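Local coordinates for flagellar protein FlgA (Thermotoga maritima, PDB 3FRN) that probably acts as a periplasmic chaperone that assists assembly of the P-ring of the flagellar basal body, at residues V231-N236 / E241-M246; I36-L41 / E105-Q110; A87-F92 / N169-Y174. All blocks are in the same frame, centred on the assembly; numbering follows the deposited sequence. Where two conformers were deposited one is given.

Contact 1: residues V231-N236 / E241-M246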
loop_
_atom_site.group_PDB
_atom_site.type_symbol
_atom_site.label_atom_id
_atom_site.label_comp_id
_atom_site.label_asym_id
_atom_site.label_seq_id
_atom_site.Cartn_x
_atom_site.Cartn_y
_atom_site.Cartn_z
ATOM N N VAL A 231 -10.105 42.890 -14.445
ATOM C CA VAL A 231 -11.473 42.473 -14.106
ATOM C C VAL A 231 -11.563 41.819 -12.731
ATOM O O VAL A 231 -10.543 41.446 -12.147
ATOM C CB VAL A 231 -12.072 41.502 -15.153
ATOM C CG1 VAL A 231 -12.281 42.198 -16.492
ATOM C CG2 VAL A 231 -11.200 40.257 -15.301
ATOM N N GLU A 232 -12.791 41.683 -12.224
ATOM C CA GLU A 232 -13.030 40.970 -10.973
ATOM C C GLU A 232 -13.830 39.695 -11.203
ATOM O O GLU A 232 -14.954 39.736 -11.709
ATOM C CB GLU A 232 -13.737 41.847 -9.944
ATOM C CG GLU A 232 -13.541 41.348 -8.519
ATOM C CD GLU A 232 -14.585 41.857 -7.541
ATOM O OE1 GLU A 232 -14.408 41.593 -6.318
ATOM O OE2 GLU A 232 -15.578 42.517 -7.983
ATOM N N VAL A 233 -13.240 38.575 -10.791
ATOM C CA VAL A 233 -13.776 37.233 -11.030
ATOM C C VAL A 233 -15.004 36.905 -10.164
ATOM O O VAL A 233 -15.012 37.166 -8.958
ATOM C CB VAL A 233 -12.679 36.166 -10.810
ATOM C CG1 VAL A 233 -12.947 34.976 -11.663
ATOM C CG2 VAL A 233 -11.301 36.711 -11.168
ATOM N N LEU A 234 -16.034 36.332 -10.791
ATOM C CA LEU A 234 -17.311 36.021 -10.116
ATOM C C LEU A 234 -17.316 34.619 -9.499
ATOM O O LEU A 234 -18.158 34.309 -8.656
ATOM C CB LEU A 234 -18.484 36.174 -11.104
ATOM C CG LEU A 234 -19.993 36.131 -10.778
ATOM C CD1 LEU A 234 -20.565 34.700 -10.719
ATOM C CD2 LEU A 234 -20.359 36.941 -9.528
ATOM N N GLU A 235 -16.381 33.774 -9.934
ATOM C CA GLU A 235 -16.285 32.391 -9.468
ATOM C C GLU A 235 -14.820 32.006 -9.302
ATOM O O GLU A 235 -13.929 32.663 -9.845
ATOM C CB GLU A 235 -16.921 31.438 -10.484
ATOM C CG GLU A 235 -18.426 31.539 -10.642
ATOM C CD GLU A 235 -18.870 31.341 -12.084
ATOM O OE1 GLU A 235 -18.019 31.463 -12.993
ATOM O OE2 GLU A 235 -20.070 31.073 -12.308
ATOM N N ASN A 236 -14.572 30.929 -8.563
ATOM C CA ASN A 236 -13.251 30.307 -8.546
ATOM C C ASN A 236 -13.043 29.579 -9.871
ATOM O O ASN A 236 -14.010 29.175 -10.507
ATOM C CB ASN A 236 -13.127 29.356 -7.360
ATOM C CG ASN A 236 -13.109 30.091 -6.031
ATOM O OD1 ASN A 236 -12.052 30.266 -5.423
ATOM N ND2 ASN A 236 -14.278 30.542 -5.579
ATOM N N GLU A 241 -10.863 27.015 -17.872
ATOM C CA GLU A 241 -12.266 27.182 -17.538
ATOM C C GLU A 241 -12.711 28.570 -17.913
ATOM O O GLU A 241 -11.909 29.511 -17.905
ATOM C CB GLU A 241 -12.558 26.884 -16.066
ATOM C CG GLU A 241 -12.309 25.410 -15.720
ATOM C CD GLU A 241 -12.629 25.070 -14.284
ATOM O OE1 GLU A 241 -12.551 25.979 -13.425
ATOM O OE2 GLU A 241 -12.948 23.888 -14.022
ATOM N N THR A 242 -13.987 28.669 -18.272
ATOM C CA THR A 242 -14.631 29.932 -18.530
ATOM C C THR A 242 -15.328 30.411 -17.255
ATOM O O THR A 242 -16.275 29.780 -16.774
ATOM C CB THR A 242 -15.646 29.809 -19.685
ATOM O OG1 THR A 242 -14.979 29.358 -20.875
ATOM C CG2 THR A 242 -16.306 31.145 -19.953
ATOM N N VAL A 243 -14.841 31.528 -16.716
ATOM C CA VAL A 243 -15.387 32.134 -15.505
ATOM C C VAL A 243 -16.065 33.479 -15.817
ATOM O O VAL A 243 -15.539 34.287 -16.594
ATOM C CB VAL A 243 -14.289 32.352 -14.432
ATOM C CG1 VAL A 243 -14.901 32.857 -13.162
ATOM C CG2 VAL A 243 -13.567 31.057 -14.133
ATOM N N ARG A 244 -17.231 33.706 -15.213
ATOM C CA ARG A 244 -17.939 34.986 -15.327
ATOM C C ARG A 244 -17.211 36.049 -14.512
ATOM O O ARG A 244 -16.625 35.742 -13.475
ATOM C CB ARG A 244 -19.382 34.832 -14.853
ATOM C CG ARG A 244 -20.028 33.561 -15.368
ATOM C CD ARG A 244 -21.287 33.211 -14.613
ATOM N NE ARG A 244 -21.634 31.801 -14.779
ATOM C CZ ARG A 244 -22.430 31.324 -15.734
ATOM N NH1 ARG A 244 -22.974 32.140 -16.628
ATOM N NH2 ARG A 244 -22.683 30.024 -15.794
ATOM N N ALA A 245 -17.234 37.290 -14.995
ATOM C CA ALA A 245 -16.504 38.389 -14.363
ATOM C C ALA A 245 -17.189 39.734 -14.607
ATOM O O ALA A 245 -18.092 39.825 -15.451
ATOM C CB ALA A 245 -15.057 38.427 -14.864
ATOM N N MET A 246 -16.753 40.770 -13.859
ATOM C CA MET A 246 -17.279 42.134 -14.053
ATOM C C MET A 246 -16.152 43.188 -14.165
ATOM O O MET A 246 -15.256 43.340 -13.211
ATOM C CB MET A 246 -18.251 42.546 -12.904
ATOM C CG MET A 246 -18.654 44.057 -12.920
ATOM S SD MET A 246 -18.637 44.750 -11.162
ATOM C CE MET A 246 -20.455 44.389 -10.565
#

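Contact 2: residues I36-L41 / E105-Q110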
loop_
_atom_site.group_PDB
_atom_site.type_symbol
_atom_site.label_atom_id
_atom_site.label_comp_id
_atom_site.label_asym_id
_atom_site.label_seq_id
_atom_site.Cartn_x
_atom_site.Cartn_y
_atom_site.Cartn_z
ATOM N N ILE A 36 6.906 -25.745 4.083
ATOM C CA ILE A 36 8.021 -26.149 3.227
ATOM C C ILE A 36 8.930 -24.942 3.083
ATOM O O ILE A 36 8.544 -23.955 2.480
ATOM C CB ILE A 36 7.534 -26.587 1.810
ATOM C CG1 ILE A 36 6.478 -27.692 1.908
ATOM C CG2 ILE A 36 8.706 -27.036 0.932
ATOM C CD1 ILE A 36 6.940 -28.927 2.655
ATOM N N LEU A 37 10.134 -25.021 3.636
ATOM C CA LEU A 37 11.030 -23.878 3.680
ATOM C C LEU A 37 11.957 -23.838 2.456
ATOM O O LEU A 37 12.766 -24.739 2.262
ATOM C CB LEU A 37 11.850 -23.955 4.967
ATOM C CG LEU A 37 11.463 -23.218 6.252
ATOM C CD1 LEU A 37 9.985 -23.057 6.465
ATOM C CD2 LEU A 37 12.107 -23.927 7.430
ATOM N N LEU A 38 11.827 -22.807 1.616
ATOM C CA LEU A 38 12.612 -22.729 0.370
ATOM C C LEU A 38 13.641 -21.618 0.440
ATOM O O LEU A 38 13.414 -20.595 1.096
ATOM C CB LEU A 38 11.680 -22.556 -0.852
ATOM C CG LEU A 38 10.706 -23.681 -1.202
ATOM C CD1 LEU A 38 9.744 -23.230 -2.284
ATOM C CD2 LEU A 38 11.428 -24.961 -1.672
ATOM N N PRO A 39 14.800 -21.807 -0.222
ATOM C CA PRO A 39 15.878 -20.897 0.081
ATOM C C PRO A 39 15.558 -19.460 -0.338
ATOM O O PRO A 39 14.970 -19.236 -1.399
ATOM C CB PRO A 39 17.046 -21.448 -0.756
ATOM C CG PRO A 39 16.365 -22.180 -1.883
ATOM C CD PRO A 39 15.172 -22.788 -1.254
ATOM N N GLY A 40 15.951 -18.509 0.504
ATOM C CA GLY A 40 15.880 -17.087 0.168
ATOM C C GLY A 40 14.524 -16.424 0.319
ATOM O O GLY A 40 14.379 -15.248 -0.008
ATOM N N LEU A 41 13.530 -17.172 0.804
ATOM C CA LEU A 41 12.173 -16.658 0.994
ATOM C C LEU A 41 11.859 -16.392 2.466
ATOM O O LEU A 41 12.412 -17.042 3.358
ATOM C CB LEU A 41 11.134 -17.630 0.430
ATOM C CG LEU A 41 11.153 -17.951 -1.065
ATOM C CD1 LEU A 41 10.084 -18.972 -1.419
ATOM C CD2 LEU A 41 10.961 -16.707 -1.898
ATOM N N GLU A 105 13.855 -31.917 -4.158
ATOM C CA GLU A 105 15.257 -32.286 -4.018
ATOM C C GLU A 105 16.143 -31.090 -4.345
ATOM O O GLU A 105 17.022 -30.730 -3.568
ATOM C CB GLU A 105 15.604 -33.461 -4.928
ATOM C CG GLU A 105 15.060 -34.794 -4.471
ATOM C CD GLU A 105 15.328 -35.888 -5.484
ATOM O OE1 GLU A 105 16.120 -35.645 -6.421
ATOM O OE2 GLU A 105 14.749 -36.986 -5.351
ATOM N N LYS A 106 15.880 -30.483 -5.498
ATOM C CA LYS A 106 16.622 -29.337 -5.989
ATOM C C LYS A 106 15.710 -28.114 -6.014
ATOM O O LYS A 106 14.490 -28.248 -6.100
ATOM C CB LYS A 106 17.195 -29.654 -7.372
ATOM C CG LYS A 106 18.391 -30.624 -7.324
ATOM C CD LYS A 106 18.842 -31.023 -8.721
ATOM C CE LYS A 106 20.353 -31.190 -8.824
ATOM N NZ LYS A 106 20.933 -31.985 -7.708
ATOM N N PHE A 107 16.290 -26.923 -5.901
ATOM C CA PHE A 107 15.477 -25.711 -5.762
ATOM C C PHE A 107 15.429 -24.808 -7.010
ATOM O O PHE A 107 15.148 -23.615 -6.902
ATOM C CB PHE A 107 15.860 -24.925 -4.496
ATOM C CG PHE A 107 15.791 -25.741 -3.235
ATOM C CD1 PHE A 107 14.621 -26.407 -2.883
ATOM C CD2 PHE A 107 16.887 -25.844 -2.398
ATOM C CE1 PHE A 107 14.555 -27.173 -1.723
ATOM C CE2 PHE A 107 16.834 -26.601 -1.225
ATOM C CZ PHE A 107 15.665 -27.280 -0.893
ATOM N N GLU A 108 15.710 -25.379 -8.182
ATOM C CA GLU A 108 15.607 -24.651 -9.441
ATOM C C GLU A 108 14.278 -25.020 -10.069
ATOM O O GLU A 108 14.139 -26.121 -10.592
ATOM C CB GLU A 108 16.726 -25.018 -10.415
ATOM C CG GLU A 108 18.123 -24.696 -9.953
ATOM C CD GLU A 108 18.759 -25.856 -9.223
ATOM O OE1 GLU A 108 19.622 -26.539 -9.818
ATOM O OE2 GLU A 108 18.378 -26.096 -8.062
ATOM N N PRO A 109 13.290 -24.109 -10.003
ATOM C CA PRO A 109 11.980 -24.407 -10.571
ATOM C C PRO A 109 12.008 -24.483 -12.093
ATOM O O PRO A 109 12.835 -23.831 -12.735
ATOM C CB PRO A 109 11.134 -23.213 -10.130
ATOM C CG PRO A 109 12.114 -22.109 -9.961
ATOM C CD PRO A 109 13.332 -22.766 -9.394
ATOM N N GLN A 110 11.120 -25.294 -12.655
ATOM C CA GLN A 110 10.909 -25.304 -14.092
ATOM C C GLN A 110 9.952 -24.178 -14.456
ATOM O O GLN A 110 10.257 -23.341 -15.307
ATOM C CB GLN A 110 10.303 -26.627 -14.540
ATOM C CG GLN A 110 11.225 -27.828 -14.475
ATOM C CD GLN A 110 10.572 -29.047 -15.089
ATOM O OE1 GLN A 110 9.363 -29.052 -15.341
ATOM N NE2 GLN A 110 11.363 -30.086 -15.343
#

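Contact 3: residues A87-F92 / N169-Y174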
loop_
_atom_site.group_PDB
_atom_site.type_symbol
_atom_site.label_atom_id
_atom_site.label_comp_id
_atom_site.label_asym_id
_atom_site.label_seq_id
_atom_site.Cartn_x
_atom_site.Cartn_y
_atom_site.Cartn_z
ATOM N N ALA A 87 0.584 -9.303 -10.079
ATOM C CA ALA A 87 0.000 -8.395 -9.088
ATOM C C ALA A 87 -0.198 -6.972 -9.608
ATOM O O ALA A 87 -1.146 -6.303 -9.207
ATOM C CB ALA A 87 0.833 -8.380 -7.809
ATOM N N GLU A 88 0.705 -6.543 -10.495
ATOM C CA GLU A 88 0.810 -5.174 -11.039
ATOM C C GLU A 88 1.815 -4.308 -10.258
ATOM O O GLU A 88 2.186 -3.217 -10.700
ATOM C CB GLU A 88 -0.559 -4.476 -11.196
ATOM C CG GLU A 88 -0.939 -3.454 -10.103
ATOM C CD GLU A 88 -2.440 -3.224 -9.999
ATOM O OE1 GLU A 88 -2.896 -2.092 -10.271
ATOM O OE2 GLU A 88 -3.168 -4.179 -9.650
ATOM N N ALA A 89 2.280 -4.825 -9.124
ATOM C CA ALA A 89 3.055 -4.039 -8.167
ATOM C C ALA A 89 4.574 -4.147 -8.321
ATOM O O ALA A 89 5.083 -5.075 -8.952
ATOM C CB ALA A 89 2.643 -4.412 -6.748
ATOM N N LYS A 90 5.280 -3.180 -7.730
ATOM C CA LYS A 90 6.743 -3.206 -7.613
ATOM C C LYS A 90 7.158 -2.756 -6.202
ATOM O O LYS A 90 6.329 -2.215 -5.464
ATOM C CB LYS A 90 7.400 -2.339 -8.707
ATOM C CG LYS A 90 7.738 -0.889 -8.324
ATOM C CD LYS A 90 6.514 0.017 -8.225
ATOM C CE LYS A 90 6.882 1.340 -7.572
ATOM N NZ LYS A 90 5.680 2.124 -7.188
ATOM N N ASP A 91 8.424 -2.989 -5.837
ATOM C CA ASP A 91 9.000 -2.566 -4.542
ATOM C C ASP A 91 8.190 -3.032 -3.329
ATOM O O ASP A 91 7.973 -2.271 -2.382
ATOM C CB ASP A 91 9.201 -1.041 -4.489
ATOM C CG ASP A 91 10.601 -0.607 -4.907
ATOM O OD1 ASP A 91 11.432 -1.467 -5.275
ATOM O OD2 ASP A 91 10.871 0.613 -4.854
ATOM N N PHE A 92 7.750 -4.284 -3.367
ATOM C CA PHE A 92 6.888 -4.828 -2.329
ATOM C C PHE A 92 7.627 -5.875 -1.501
ATOM O O PHE A 92 8.661 -6.405 -1.925
ATOM C CB PHE A 92 5.613 -5.426 -2.949
ATOM C CG PHE A 92 5.874 -6.500 -3.993
ATOM C CD1 PHE A 92 5.901 -6.182 -5.347
ATOM C CD2 PHE A 92 6.073 -7.835 -3.620
ATOM C CE1 PHE A 92 6.138 -7.169 -6.312
ATOM C CE2 PHE A 92 6.313 -8.823 -4.577
ATOM C CZ PHE A 92 6.345 -8.482 -5.927
ATOM N N ASN A 169 0.620 0.248 5.801
ATOM C CA ASN A 169 0.559 -0.669 4.668
ATOM C C ASN A 169 -0.267 -0.055 3.543
ATOM O O ASN A 169 -1.491 0.053 3.639
ATOM C CB ASN A 169 -0.020 -2.030 5.086
ATOM C CG ASN A 169 0.056 -3.091 3.977
ATOM O OD1 ASN A 169 0.557 -2.851 2.867
ATOM N ND2 ASN A 169 -0.447 -4.279 4.286
ATOM N N VAL A 170 0.424 0.329 2.476
ATOM C CA VAL A 170 -0.180 0.960 1.307
ATOM C C VAL A 170 -1.165 0.023 0.609
ATOM O O VAL A 170 -2.076 0.476 -0.069
ATOM C CB VAL A 170 0.919 1.464 0.321
ATOM C CG1 VAL A 170 0.312 2.098 -0.940
ATOM C CG2 VAL A 170 1.854 2.449 1.028
ATOM N N PHE A 171 -1.001 -1.283 0.804
ATOM C CA PHE A 171 -1.900 -2.254 0.178
ATOM C C PHE A 171 -3.193 -2.456 0.968
ATOM O O PHE A 171 -4.061 -3.225 0.557
ATOM C CB PHE A 171 -1.197 -3.598 -0.033
ATOM C CG PHE A 171 -0.140 -3.580 -1.103
ATOM C CD1 PHE A 171 -0.048 -2.529 -2.010
ATOM C CD2 PHE A 171 0.745 -4.638 -1.223
ATOM C CE1 PHE A 171 0.926 -2.521 -2.991
ATOM C CE2 PHE A 171 1.713 -4.640 -2.202
ATOM C CZ PHE A 171 1.805 -3.582 -3.090
ATOM N N GLU A 172 -3.298 -1.769 2.105
ATOM C CA GLU A 172 -4.498 -1.779 2.938
ATOM C C GLU A 172 -5.077 -0.366 3.074
ATOM O O GLU A 172 -5.819 -0.080 4.008
ATOM C CB GLU A 172 -4.184 -2.359 4.319
ATOM C CG GLU A 172 -4.248 -3.886 4.392
ATOM C CD GLU A 172 -3.654 -4.450 5.685
ATOM O OE1 GLU A 172 -4.412 -5.041 6.487
ATOM O OE2 GLU A 172 -2.431 -4.305 5.902
ATOM N N ILE A 173 -4.712 0.509 2.141
ATOM C CA ILE A 173 -5.268 1.852 2.044
ATOM C C ILE A 173 -6.165 1.929 0.805
ATOM O O ILE A 173 -5.761 1.523 -0.297
ATOM C CB ILE A 173 -4.144 2.917 1.949
ATOM C CG1 ILE A 173 -3.379 3.011 3.274
ATOM C CG2 ILE A 173 -4.707 4.288 1.552
ATOM C CD1 ILE A 173 -2.055 3.770 3.175
ATOM N N TYR A 174 -7.386 2.428 0.990
ATOM C CA TYR A 174 -8.313 2.630 -0.124
ATOM C C TYR A 174 -8.097 4.009 -0.719
ATOM O O TYR A 174 -8.393 5.021 -0.083
ATOM C CB TYR A 174 -9.766 2.458 0.328
ATOM C CG TYR A 174 -10.238 1.022 0.290
ATOM C CD1 TYR A 174 -9.780 0.089 1.223
ATOM C CD2 TYR A 174 -11.141 0.595 -0.681
ATOM C CE1 TYR A 174 -10.206 -1.230 1.188
ATOM C CE2 TYR A 174 -11.578 -0.725 -0.721
ATOM C CZ TYR A 174 -11.107 -1.630 0.214
ATOM O OH TYR A 174 -11.539 -2.938 0.175
#

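Contact 1: residues V231-N236 / E241-M246
Glu232 and Met246 form a hydrogen-bonded antiparallel pair, each backbone N-H answering the other's carbonyl. Glu232 N reaches Met246 O at 3.1 Å, and Met246 N returns to Glu232 O at 3.0 Å. Val233 and Ala245 make the next, non-hydrogen-bonded pair, and a third backbone bond follows where Leu234 N gives to Arg244 O at 2.8 Å. Beyond it a side chain replaces the backbone as acceptor. The bent chain of Glu235 (chi2 143°) brings its carboxylate over the opposite strand, where OE1 takes the Arg244 N-H at 3.3 Å from above the carboxylate plane. OE2 is met on its syn side by Arg244 NE at 3.0 Å, a salt bridge at the guanidinium edge, with the two planar groups turned 76° apart. NH1 of the same guanidinium bonds Tyr253 OH on the following strand. On the buried face, Val233 CG1 presses on Val243 CG1 at 3.2 Å, a tight approach, and Val231 lies by Ala245; Leu264 of strand 263-266 packs against both Val231 and Ala245. Both carboxylate oxygens of one glutamate are thus used on one arginine, so Glu235 carries this hairpin's cross-strand bonding past the end of its regular pairing, with one oxygen on the backbone and the other on the charged side chain.

Contact 2: residues I36-L41 / E105-Q110
Phe107 sets its ring against Pro39 and Leu38, and the whole contact is apolar, with no hydrogen bond between the two segments. Starting at CB, the phenylalanine already touches the proline: Phe107 CB lies 3.8 Å from Pro39 CG. With chi1 at -55°, CG stands anti to the carbonyl carbon, which carries the ring across the pyrrolidine. Phe107 CG then meets Pro39 CD at 3.6 Å. Along one side CD2 rests on both CD and CG of Pro39, at 3.7 Å from Pro39 CG, while CE2 is more loosely approached by Pro39 CD. On the other side CD1, still within reach of Pro39 CD, comes to Leu38 CD2 at 3.7 Å, and CE1 stays beside the same methyl at 3.8 Å. Pro39 CD sits over one ring face, 3.9 Å from the ring centroid and 22° off the normal, a CH-pi contact displaced from the centre toward CG. Pro15 touches both Pro39 and Phe107, and Leu38 goes on to pack against Val133 and Leu135 of strand 132-148 and Leu75 of helix 74-87. An alanine in place of Phe107 would keep CB near the proline but would probably leave Pro39 CD without its aromatic face and open a gap beside the Leu38 methyl. The proline CH groups beside nitrogen are slightly polarised and suit a pi face, so the loop 105-110 is held to the N-terminal domain here by dispersion and this weak electrostatic term, not by directional polar bonds.

Contact 3: residues A87-F92 / N169-Y174
The Phe171 ring meets Ala89 and Phe92 with its outer atoms, both methyl and methylene coming in obliquely. Phe171 CZ, at the far end of the ring, lies 3.8 Å from Ala89 CB, and the neighbouring CE2 lies 4.0 Å from Phe92 CB. The aromatic rings themselves do not stack on one another: Phe92, with chi1 57°, holds its CG between the backbone N and the carbonyl carbon, which swings its ring away from Phe171 and leaves CB to make the contact. The backbone N of Lys90 lies in the plane of the Phe92 ring at its edge, and Phe80 of helix 74-87 meets this ring almost parallel, with planes about 5° apart. On the other segment the base of Phe171 is fixed by polar bonds. Phe171 N gives to Asn169 OD1 at 3.0 Å from above the amide carbonyl plane, and Asn169 OD1 also accepts from Lys141 N. Asn169 ND2 also donates to Glu172 OE2, in a short, bent bond of 2.6 Å on the anti side of the carboxylate. Glu172 N closes the backbone onto Asn169 O at 3.0 Å, and Phe171 O takes a bond from Asn120 ND2. Only a small apolar surface is buried, and it lies between the loop leaving helix 74-87 of the HotDog-like region and the short 3-10 segment that follows strand 163-169 in the SAF region. The asparagine side chain receiving the N-H two residues on makes an Asx turn, leading into the 3-10 segment that presents Phe171.

In the fold
From the N terminus, the chain passes strand 35-37 and enters contact 2, whose partner comes 64 residues later, in the loop between strands 93-101 and 111-118. Before contact 2 closes, the chain leaves helix 74-87 and opens contact 3, which closes only after strand 163-169; contacts 2 and 3 therefore cross. Contact 2 ties the N-terminal domain to the HotDog-like region, and contact 3 ties that region to the SAF region, their centres about 25 Å apart. Contact 1 follows in series as a local hairpin in the C-terminal sheet. Its centre is about 67 Å from that of contact 2, on the opposite side of the chain's centre.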